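Local coordinates for beta-lactamase Mb2281c (Mycobacterium bovis, PDB 3I7J), which probably acts as a serine hydrolase of the beta-lactamase and penicillin-binding protein family, with a substrate that is not established, at residues T2-P11 with L259-E270; D176-D186 with P197-I206. All blocks are in the same frame, centred on the assembly; numbering follows the deposited sequence.

Interaction 1 of 2, residues T2-P11 with L259-E270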
loop_
_atom_site.group_PDB
_atom_site.type_symbol
_atom_site.label_atom_id
_atom_site.label_comp_id
_atom_site.label_asym_id
_atom_site.label_seq_id
_atom_site.Cartn_x
_atom_site.Cartn_y
_atom_site.Cartn_z
ATOM N N THR A 2 -15.879 13.958 13.102
ATOM C CA THR A 2 -16.340 13.272 14.344
ATOM C C THR A 2 -15.897 11.814 14.358
ATOM O O THR A 2 -15.524 11.277 15.401
ATOM C CB THR A 2 -17.883 13.303 14.459
ATOM O OG1 THR A 2 -18.345 14.655 14.349
ATOM C CG2 THR A 2 -18.331 12.723 15.799
ATOM N N ALA A 3 -15.935 11.174 13.196
ATOM C CA ALA A 3 -15.548 9.775 13.096
ATOM C C ALA A 3 -14.139 9.506 13.618
ATOM O O ALA A 3 -13.921 8.529 14.330
ATOM C CB ALA A 3 -15.669 9.302 11.654
ATOM N N LEU A 4 -13.184 10.361 13.269
ATOM C CA LEU A 4 -11.813 10.158 13.715
ATOM C C LEU A 4 -11.628 10.308 15.226
ATOM O O LEU A 4 -10.607 9.899 15.773
ATOM C CB LEU A 4 -10.861 11.120 12.992
ATOM C CG LEU A 4 -10.800 11.041 11.464
ATOM C CD1 LEU A 4 -9.708 11.959 10.970
ATOM C CD2 LEU A 4 -10.530 9.599 11.009
ATOM N N GLU A 5 -12.611 10.885 15.907
ATOM C CA GLU A 5 -12.491 11.070 17.344
ATOM C C GLU A 5 -12.443 9.740 18.088
ATOM O O GLU A 5 -11.893 9.652 19.185
ATOM C CB GLU A 5 -13.641 11.927 17.859
ATOM C CG GLU A 5 -13.630 13.329 17.287
ATOM C CD GLU A 5 -14.776 14.175 17.804
ATOM O OE1 GLU A 5 -14.892 14.317 19.037
ATOM O OE2 GLU A 5 -15.558 14.691 16.979
ATOM N N VAL A 6 -12.996 8.694 17.484
ATOM C CA VAL A 6 -12.989 7.391 18.127
ATOM C C VAL A 6 -11.560 6.953 18.454
ATOM O O VAL A 6 -11.355 6.041 19.248
ATOM C CB VAL A 6 -13.629 6.316 17.224
ATOM C CG1 VAL A 6 -12.717 6.024 16.024
ATOM C CG2 VAL A 6 -13.883 5.047 18.030
ATOM N N LEU A 7 -10.573 7.596 17.838
ATOM C CA LEU A 7 -9.179 7.248 18.083
ATOM C C LEU A 7 -8.784 7.495 19.536
ATOM O O LEU A 7 -7.947 6.781 20.089
ATOM C CB LEU A 7 -8.260 8.051 17.157
ATOM C CG LEU A 7 -7.583 7.302 16.002
ATOM C CD1 LEU A 7 -8.622 6.707 15.074
ATOM C CD2 LEU A 7 -6.675 8.255 15.246
ATOM N N GLY A 8 -9.385 8.509 20.150
ATOM C CA GLY A 8 -9.075 8.825 21.534
ATOM C C GLY A 8 -9.396 7.687 22.483
ATOM O O GLY A 8 -8.830 7.601 23.569
ATOM N N GLY A 9 -10.306 6.808 22.072
ATOM C CA GLY A 9 -10.673 5.689 22.919
ATOM C C GLY A 9 -9.992 4.395 22.525
ATOM O O GLY A 9 -10.280 3.344 23.093
ATOM N N TRP A 10 -9.085 4.462 21.552
ATOM C CA TRP A 10 -8.370 3.266 21.103
ATOM C C TRP A 10 -7.294 2.844 22.087
ATOM O O TRP A 10 -6.615 3.681 22.682
ATOM C CB TRP A 10 -7.725 3.505 19.734
ATOM C CG TRP A 10 -8.652 3.322 18.570
ATOM C CD1 TRP A 10 -10.015 3.405 18.585
ATOM C CD2 TRP A 10 -8.280 3.093 17.206
ATOM N NE1 TRP A 10 -10.514 3.246 17.317
ATOM C CE2 TRP A 10 -9.471 3.054 16.449
ATOM C CE3 TRP A 10 -7.052 2.920 16.547
ATOM C CZ2 TRP A 10 -9.474 2.851 15.061
ATOM C CZ3 TRP A 10 -7.055 2.719 15.170
ATOM C CH2 TRP A 10 -8.260 2.686 14.442
ATOM N N PRO A 11 -7.131 1.530 22.275
ATOM C CA PRO A 11 -6.127 0.994 23.191
ATOM C C PRO A 11 -4.732 0.989 22.566
ATOM O O PRO A 11 -4.118 -0.064 22.406
ATOM C CB PRO A 11 -6.643 -0.414 23.468
ATOM C CG PRO A 11 -7.238 -0.793 22.148
ATOM C CD PRO A 11 -8.007 0.455 21.771
ATOM N N LEU A 259 -12.154 -2.548 15.366
ATOM C CA LEU A 259 -11.990 -1.100 15.309
ATOM C C LEU A 259 -11.690 -0.563 13.916
ATOM O O LEU A 259 -12.278 0.437 13.487
ATOM C CB LEU A 259 -10.888 -0.647 16.269
ATOM C CG LEU A 259 -11.095 -0.926 17.758
ATOM C CD1 LEU A 259 -9.953 -0.304 18.549
ATOM C CD2 LEU A 259 -12.428 -0.344 18.217
ATOM N N TRP A 260 -10.779 -1.208 13.202
ATOM C CA TRP A 260 -10.437 -0.725 11.870
ATOM C C TRP A 260 -11.637 -0.663 10.934
ATOM O O TRP A 260 -11.866 0.350 10.291
ATOM C CB TRP A 260 -9.294 -1.564 11.292
ATOM C CG TRP A 260 -7.967 -1.187 11.906
ATOM C CD1 TRP A 260 -7.759 -0.347 12.969
ATOM C CD2 TRP A 260 -6.670 -1.605 11.470
ATOM N NE1 TRP A 260 -6.411 -0.215 13.212
ATOM C CE2 TRP A 260 -5.720 -0.972 12.304
ATOM C CE3 TRP A 260 -6.217 -2.448 10.449
ATOM C CZ2 TRP A 260 -4.344 -1.161 12.147
ATOM C CZ3 TRP A 260 -4.846 -2.637 10.294
ATOM C CH2 TRP A 260 -3.928 -1.993 11.136
ATOM N N PRO A 261 -12.424 -1.742 10.855
ATOM C CA PRO A 261 -13.596 -1.730 9.973
ATOM C C PRO A 261 -14.626 -0.688 10.439
ATOM O O PRO A 261 -15.261 -0.013 9.626
ATOM C CB PRO A 261 -14.131 -3.158 10.094
ATOM C CG PRO A 261 -12.887 -3.958 10.387
ATOM C CD PRO A 261 -12.186 -3.093 11.394
ATOM N N ALA A 262 -14.774 -0.559 11.753
ATOM C CA ALA A 262 -15.723 0.383 12.327
ATOM C C ALA A 262 -15.401 1.830 11.993
ATOM O O ALA A 262 -16.295 2.597 11.630
ATOM C CB ALA A 262 -15.789 0.204 13.849
ATOM N N ILE A 263 -14.133 2.219 12.106
ATOM C CA ILE A 263 -13.786 3.605 11.801
ATOM C C ILE A 263 -13.907 3.857 10.299
ATOM O O ILE A 263 -14.212 4.971 9.868
ATOM C CB ILE A 263 -12.370 3.972 12.299
ATOM C CG1 ILE A 263 -12.162 5.480 12.161
ATOM C CG2 ILE A 263 -11.308 3.206 11.521
ATOM C CD1 ILE A 263 -10.858 5.959 12.764
ATOM N N SER A 264 -13.697 2.810 9.509
ATOM C CA SER A 264 -13.800 2.922 8.061
ATOM C C SER A 264 -15.238 3.210 7.643
ATOM O O SER A 264 -15.491 4.116 6.845
ATOM C CB SER A 264 -13.308 1.636 7.395
ATOM O OG SER A 264 -11.913 1.475 7.592
ATOM N N ASP A 265 -16.185 2.452 8.187
ATOM C CA ASP A 265 -17.584 2.671 7.831
ATOM C C ASP A 265 -18.092 3.986 8.412
ATOM O O ASP A 265 -18.961 4.634 7.821
ATOM C CB ASP A 265 -18.452 1.494 8.283
ATOM C CG ASP A 265 -18.127 0.213 7.524
ATOM O OD1 ASP A 265 -17.864 0.296 6.306
ATOM O OD2 ASP A 265 -18.138 -0.869 8.141
ATOM N N ALA A 266 -17.535 4.388 9.554
ATOM C CA ALA A 266 -17.921 5.649 10.174
ATOM C C ALA A 266 -17.461 6.780 9.257
ATOM O O ALA A 266 -18.203 7.730 8.997
ATOM C CB ALA A 266 -17.272 5.784 11.553
ATOM N N VAL A 267 -16.236 6.665 8.754
ATOM C CA VAL A 267 -15.700 7.674 7.853
ATOM C C VAL A 267 -16.489 7.723 6.535
ATOM O O VAL A 267 -16.793 8.803 6.035
ATOM C CB VAL A 267 -14.186 7.429 7.592
ATOM C CG1 VAL A 267 -13.702 8.234 6.395
ATOM C CG2 VAL A 267 -13.395 7.851 8.828
ATOM N N LEU A 268 -16.837 6.566 5.983
ATOM C CA LEU A 268 -17.599 6.553 4.744
ATOM C C LEU A 268 -18.976 7.179 4.936
ATOM O O LEU A 268 -19.393 8.016 4.148
ATOM C CB LEU A 268 -17.769 5.124 4.229
ATOM C CG LEU A 268 -16.525 4.410 3.697
ATOM C CD1 LEU A 268 -16.844 2.942 3.520
ATOM C CD2 LEU A 268 -16.056 5.032 2.391
ATOM N N ALA A 269 -19.683 6.767 5.981
ATOM C CA ALA A 269 -21.015 7.288 6.241
ATOM C C ALA A 269 -21.037 8.804 6.457
ATOM O O ALA A 269 -21.973 9.476 6.041
ATOM C CB ALA A 269 -21.627 6.582 7.449
ATOM N N GLU A 270 -20.007 9.343 7.098
ATOM C CA GLU A 270 -19.959 10.774 7.373
ATOM C C GLU A 270 -19.414 11.666 6.256
ATOM O O GLU A 270 -19.939 12.751 6.025
ATOM C CB GLU A 270 -19.170 11.016 8.671
ATOM C CG GLU A 270 -18.715 12.456 8.883
ATOM C CD GLU A 270 -18.118 12.698 10.269
ATOM O OE1 GLU A 270 -17.404 11.812 10.791
ATOM O OE2 GLU A 270 -18.346 13.788 10.834
HETATM O O HOH W 1 -13.177 2.210 15.752
#
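The backbone N of Ala3 donates to OE1 of Glu270 over 2.9 Å, with 151° at the hydrogen. OE1 accepts with its syn lone pair, on the side of OE2. CG of Glu270 stands anti to the backbone N (chi1 164°), and the extended chain beyond it brings the carboxylate across to the start of segment 2-11. OE2 takes a weak bond from Thr2 N at 3.4 Å. The carboxylate thus sits at the N-terminal end of the 3-10 segment 3-9, which would probably favour its charged form.

CB of Ala3 rests on Ala266 CB at 3.9 Å and also touches CG2 of Val267. One turn earlier, CD1 of Ile263 reaches between side chains of the 3-10 segment. It meets Val6 CG1 at 3.8 Å and is pressed tightly against Leu7 CD1 at 3.3 Å. Here the two ends of the chain pack together beside the main antiparallel sheet, as in the serine beta-lactamase fold. Leu4 and Val267 both lean on Val19 of strand 15-21.

The Trp10 indole lies between Leu7 CD1 on one face and Leu259 CD1 on the other, while Ile263 CG2 meets its edge. Leu259 CD1 is 3.7 Å from the centroid of the Trp10 five-membered ring, a CH-pi contact. Trp10 and Trp260 barely overlap, their planes at 30°. Trp10 NE1 donates to a water, which donates onward to Leu259 O.

Interaction 2 of 2, residues D176-D186 with P197-I206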
loop_
_atom_site.group_PDB
_atom_site.type_symbol
_atom_site.label_atom_id
_atom_site.label_comp_id
_atom_site.label_asym_id
_atom_site.label_seq_id
_atom_site.Cartn_x
_atom_site.Cartn_y
_atom_site.Cartn_z
ATOM N N ASP A 176 -4.388 0.889 -14.270
ATOM C CA ASP A 176 -3.808 -0.441 -14.371
ATOM C C ASP A 176 -3.341 -0.942 -13.000
ATOM O O ASP A 176 -3.577 -2.090 -12.639
ATOM C CB ASP A 176 -2.636 -0.419 -15.359
ATOM C CG ASP A 176 -2.029 -1.799 -15.584
ATOM O OD1 ASP A 176 -1.411 -2.021 -16.641
ATOM O OD2 ASP A 176 -2.159 -2.662 -14.701
ATOM N N ALA A 177 -2.685 -0.069 -12.243
ATOM C CA ALA A 177 -2.184 -0.415 -10.925
ATOM C C ALA A 177 -3.318 -0.725 -9.956
ATOM O O ALA A 177 -3.124 -1.452 -8.987
ATOM C CB ALA A 177 -1.326 0.720 -10.378
ATOM N N THR A 178 -4.495 -0.159 -10.197
ATOM C CA THR A 178 -5.636 -0.409 -9.318
ATOM C C THR A 178 -6.574 -1.479 -9.873
ATOM O O THR A 178 -7.717 -1.609 -9.433
ATOM C CB THR A 178 -6.438 0.883 -9.038
ATOM O OG1 THR A 178 -6.793 1.513 -10.275
ATOM C CG2 THR A 178 -5.607 1.836 -8.192
ATOM N N THR A 179 -6.084 -2.238 -10.848
ATOM C CA THR A 179 -6.856 -3.322 -11.444
ATOM C C THR A 179 -6.209 -4.633 -11.021
ATOM O O THR A 179 -4.980 -4.730 -10.931
ATOM C CB THR A 179 -6.847 -3.258 -12.981
ATOM O OG1 THR A 179 -7.498 -2.061 -13.408
ATOM C CG2 THR A 179 -7.567 -4.462 -13.569
ATOM N N VAL A 180 -7.032 -5.642 -10.770
ATOM C CA VAL A 180 -6.502 -6.920 -10.352
ATOM C C VAL A 180 -5.577 -7.524 -11.408
ATOM O O VAL A 180 -5.920 -7.643 -12.583
ATOM C CB VAL A 180 -7.643 -7.922 -9.986
ATOM C CG1 VAL A 180 -8.599 -8.085 -11.150
ATOM C CG2 VAL A 180 -7.039 -9.269 -9.584
ATOM N N GLN A 181 -4.383 -7.873 -10.952
ATOM C CA GLN A 181 -3.342 -8.456 -11.775
ATOM C C GLN A 181 -3.310 -9.950 -11.466
ATOM O O GLN A 181 -3.266 -10.336 -10.297
ATOM C CB GLN A 181 -2.011 -7.814 -11.396
ATOM C CG GLN A 181 -2.003 -6.290 -11.504
ATOM C CD GLN A 181 -2.027 -5.828 -12.946
ATOM O OE1 GLN A 181 -1.310 -6.365 -13.781
ATOM N NE2 GLN A 181 -2.840 -4.823 -13.241
ATOM N N PHE A 182 -3.322 -10.786 -12.501
ATOM C CA PHE A 182 -3.330 -12.237 -12.305
ATOM C C PHE A 182 -4.584 -12.587 -11.487
ATOM O O PHE A 182 -4.497 -13.080 -10.366
ATOM C CB PHE A 182 -2.076 -12.686 -11.553
ATOM C CG PHE A 182 -0.788 -12.326 -12.241
ATOM C CD1 PHE A 182 -0.311 -13.083 -13.317
ATOM C CD2 PHE A 182 -0.050 -11.223 -11.812
ATOM C CE1 PHE A 182 0.889 -12.745 -13.961
ATOM C CE2 PHE A 182 1.146 -10.869 -12.440
ATOM C CZ PHE A 182 1.623 -11.631 -13.520
ATOM N N PRO A 183 -5.774 -12.319 -12.046
ATOM C CA PRO A 183 -7.052 -12.596 -11.385
ATOM C C PRO A 183 -7.311 -14.086 -11.221
ATOM O O PRO A 183 -6.751 -14.903 -11.952
ATOM C CB PRO A 183 -8.061 -11.954 -12.330
ATOM C CG PRO A 183 -7.439 -12.216 -13.670
ATOM C CD PRO A 183 -6.002 -11.799 -13.407
ATOM N N GLY A 184 -8.161 -14.428 -10.258
ATOM C CA GLY A 184 -8.512 -15.817 -10.032
ATOM C C GLY A 184 -7.653 -16.544 -9.024
ATOM O O GLY A 184 -7.966 -17.671 -8.657
ATOM N N LEU A 185 -6.580 -15.904 -8.567
ATOM C CA LEU A 185 -5.683 -16.528 -7.604
ATOM C C LEU A 185 -6.141 -16.395 -6.150
ATOM O O LEU A 185 -6.492 -15.305 -5.684
ATOM C CB LEU A 185 -4.275 -15.948 -7.759
ATOM C CG LEU A 185 -3.618 -16.106 -9.136
ATOM C CD1 LEU A 185 -2.243 -15.458 -9.108
ATOM C CD2 LEU A 185 -3.500 -17.593 -9.506
ATOM N N ASP A 186 -6.132 -17.521 -5.443
ATOM C CA ASP A 186 -6.530 -17.578 -4.040
ATOM C C ASP A 186 -5.302 -17.517 -3.155
ATOM O O ASP A 186 -4.185 -17.745 -3.614
ATOM C CB ASP A 186 -7.273 -18.881 -3.743
ATOM C CG ASP A 186 -8.711 -18.854 -4.207
ATOM O OD1 ASP A 186 -9.133 -17.854 -4.824
ATOM O OD2 ASP A 186 -9.427 -19.838 -3.951
ATOM N N PRO A 197 -11.215 -14.767 -3.997
ATOM C CA PRO A 197 -9.785 -14.706 -4.304
ATOM C C PRO A 197 -9.064 -13.660 -3.453
ATOM O O PRO A 197 -9.704 -12.862 -2.766
ATOM C CB PRO A 197 -9.782 -14.338 -5.782
ATOM C CG PRO A 197 -10.908 -13.338 -5.848
ATOM C CD PRO A 197 -11.989 -13.959 -4.961
ATOM N N ASN A 198 -7.735 -13.667 -3.499
ATOM C CA ASN A 198 -6.941 -12.697 -2.745
ATOM C C ASN A 198 -6.374 -11.719 -3.772
ATOM O O ASN A 198 -5.192 -11.733 -4.078
ATOM C CB ASN A 198 -5.812 -13.399 -1.970
ATOM C CG ASN A 198 -5.137 -12.477 -0.963
ATOM O OD1 ASN A 198 -5.714 -11.481 -0.543
ATOM N ND2 ASN A 198 -3.923 -12.814 -0.565
ATOM N N ASP A 199 -7.249 -10.870 -4.298
ATOM C CA ASP A 199 -6.892 -9.891 -5.324
ATOM C C ASP A 199 -5.832 -8.877 -4.942
ATOM O O ASP A 199 -5.815 -8.346 -3.828
ATOM C CB ASP A 199 -8.140 -9.138 -5.769
ATOM C CG ASP A 199 -9.083 -10.002 -6.578
ATOM O OD1 ASP A 199 -8.725 -11.172 -6.856
ATOM O OD2 ASP A 199 -10.171 -9.499 -6.934
ATOM N N TRP A 200 -4.953 -8.597 -5.893
ATOM C CA TRP A 200 -3.897 -7.626 -5.691
ATOM C C TRP A 200 -3.696 -6.847 -6.991
ATOM O O TRP A 200 -3.900 -7.378 -8.086
ATOM C CB TRP A 200 -2.605 -8.341 -5.277
ATOM C CG TRP A 200 -1.870 -7.667 -4.147
ATOM C CD1 TRP A 200 -1.055 -6.576 -4.234
ATOM C CD2 TRP A 200 -1.928 -8.016 -2.756
ATOM N NE1 TRP A 200 -0.602 -6.219 -2.984
ATOM C CE2 TRP A 200 -1.122 -7.087 -2.058
ATOM C CE3 TRP A 200 -2.582 -9.025 -2.030
ATOM C CZ2 TRP A 200 -0.955 -7.133 -0.665
ATOM C CZ3 TRP A 200 -2.415 -9.069 -0.644
ATOM C CH2 TRP A 200 -1.607 -8.125 0.021
ATOM N N GLY A 201 -3.313 -5.584 -6.862
ATOM C CA GLY A 201 -3.073 -4.757 -8.031
ATOM C C GLY A 201 -1.577 -4.713 -8.256
ATOM O O GLY A 201 -0.894 -5.705 -8.001
ATOM N N LEU A 202 -1.061 -3.581 -8.730
ATOM C CA LEU A 202 0.375 -3.451 -8.956
ATOM C C LEU A 202 1.053 -2.877 -7.720
ATOM O O LEU A 202 1.531 -1.742 -7.732
ATOM C CB LEU A 202 0.660 -2.546 -10.162
ATOM C CG LEU A 202 0.298 -3.066 -11.556
ATOM C CD1 LEU A 202 0.574 -1.974 -12.588
ATOM C CD2 LEU A 202 1.110 -4.307 -11.867
ATOM N N GLY A 203 1.087 -3.659 -6.647
ATOM C CA GLY A 203 1.726 -3.199 -5.428
ATOM C C GLY A 203 0.719 -2.758 -4.385
ATOM O O GLY A 203 1.045 -2.628 -3.208
ATOM N N PHE A 204 -0.512 -2.522 -4.827
ATOM C CA PHE A 204 -1.582 -2.103 -3.932
ATOM C C PHE A 204 -2.529 -3.286 -3.709
ATOM O O PHE A 204 -2.907 -3.967 -4.667
ATOM C CB PHE A 204 -2.398 -0.959 -4.552
ATOM C CG PHE A 204 -1.575 0.218 -5.028
ATOM C CD1 PHE A 204 -0.436 0.629 -4.338
ATOM C CD2 PHE A 204 -1.996 0.966 -6.130
ATOM C CE1 PHE A 204 0.267 1.768 -4.733
ATOM C CE2 PHE A 204 -1.305 2.105 -6.533
ATOM C CZ PHE A 204 -0.170 2.507 -5.831
ATOM N N GLU A 205 -2.923 -3.543 -2.465
ATOM C CA GLU A 205 -3.862 -4.634 -2.241
ATOM C C GLU A 205 -5.214 -4.128 -2.712
ATOM O O GLU A 205 -5.489 -2.929 -2.648
ATOM C CB GLU A 205 -3.973 -4.996 -0.758
ATOM C CG GLU A 205 -4.695 -6.322 -0.527
ATOM C CD GLU A 205 -5.469 -6.364 0.789
ATOM O OE1 GLU A 205 -4.982 -5.811 1.800
ATOM O OE2 GLU A 205 -6.562 -6.964 0.809
ATOM N N ILE A 206 -6.047 -5.037 -3.209
ATOM C CA ILE A 206 -7.396 -4.692 -3.650
ATOM C C ILE A 206 -8.346 -5.489 -2.757
ATOM O O ILE A 206 -8.204 -6.701 -2.602
ATOM C CB ILE A 206 -7.630 -5.057 -5.132
ATOM C CG1 ILE A 206 -6.816 -4.120 -6.030
ATOM C CG2 ILE A 206 -9.102 -4.927 -5.483
ATOM C CD1 ILE A 206 -6.967 -4.429 -7.535
HETATM O O HOH W 2 -9.787 -12.265 -9.098
HETATM O O HOH W 3 -6.557 -12.923 -7.150
#
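Leu202 N donates to Ala177 O over 3.0 Å, at the end of helix 171-177. This end of the contact is tight. Leu202 CB lies against Ala177 CB at 3.8 Å, and Gly201, with no side chain, lets its CA come close to two carbonyls, Ala177 O and Thr179 O. CD1 of Ile206 fits against Thr178 O and Val180 N. The edge of the Phe204 ring faces Thr178 CG2.

Gln181 N reaches Trp200 O over 2.9 Å in an almost straight bond, 177° at the hydrogen. The Gln181 side chain bends at chi2 (-71°), which folds its amide over Leu202, with CD 3.6 Å from Leu202 CD2. The amide is held at both ends: NE2 donates to Thr179 O from above the carbonyl plane, and OE1 accepts from Arg73.

The two segments run antiparallel, as the chain entering and leaving the small hairpin of strands 187-189 and 193-195. Leu202 is the centre of an inverse gamma turn. The side chain of Trp200 leads away from this contact to touch residues that fit an SxxK pattern, as in serine beta-lactamases and penicillin-binding proteins.

Toward the hairpin the packing is looser and wetter. Asn198 N still donates to Leu185 O at 3.0 Å. Two waters donate to OD1 of Asp199: one accepts from Gly184 N, the other also donates to Leu185 O. Val180 CG2 lies 3.7 Å from Asp199 CG. OD1 of Asp186 lies 3.3 Å from Pro197 CA, while its OD2 forms a salt bridge with Arg196.

Overall arrangement
Interaction 2 is nested along the chain inside the loop closed by interaction 1. Their centres are 27 Å apart, their nearest atoms about 9 Å, and they do not touch. Interaction 1 lies farther from the centre of the chain and packs the two chain ends beside the six-stranded sheet. It relies on apolar and aromatic side chains, with a carboxylate at one end. Interaction 2 lies nearer the centre and joins loops around the sheet's edge strand 205-206 and helix 171-177. Backbone hydrogen bonds do more of its work. Each is partly buried, with exposed residues and bridging water.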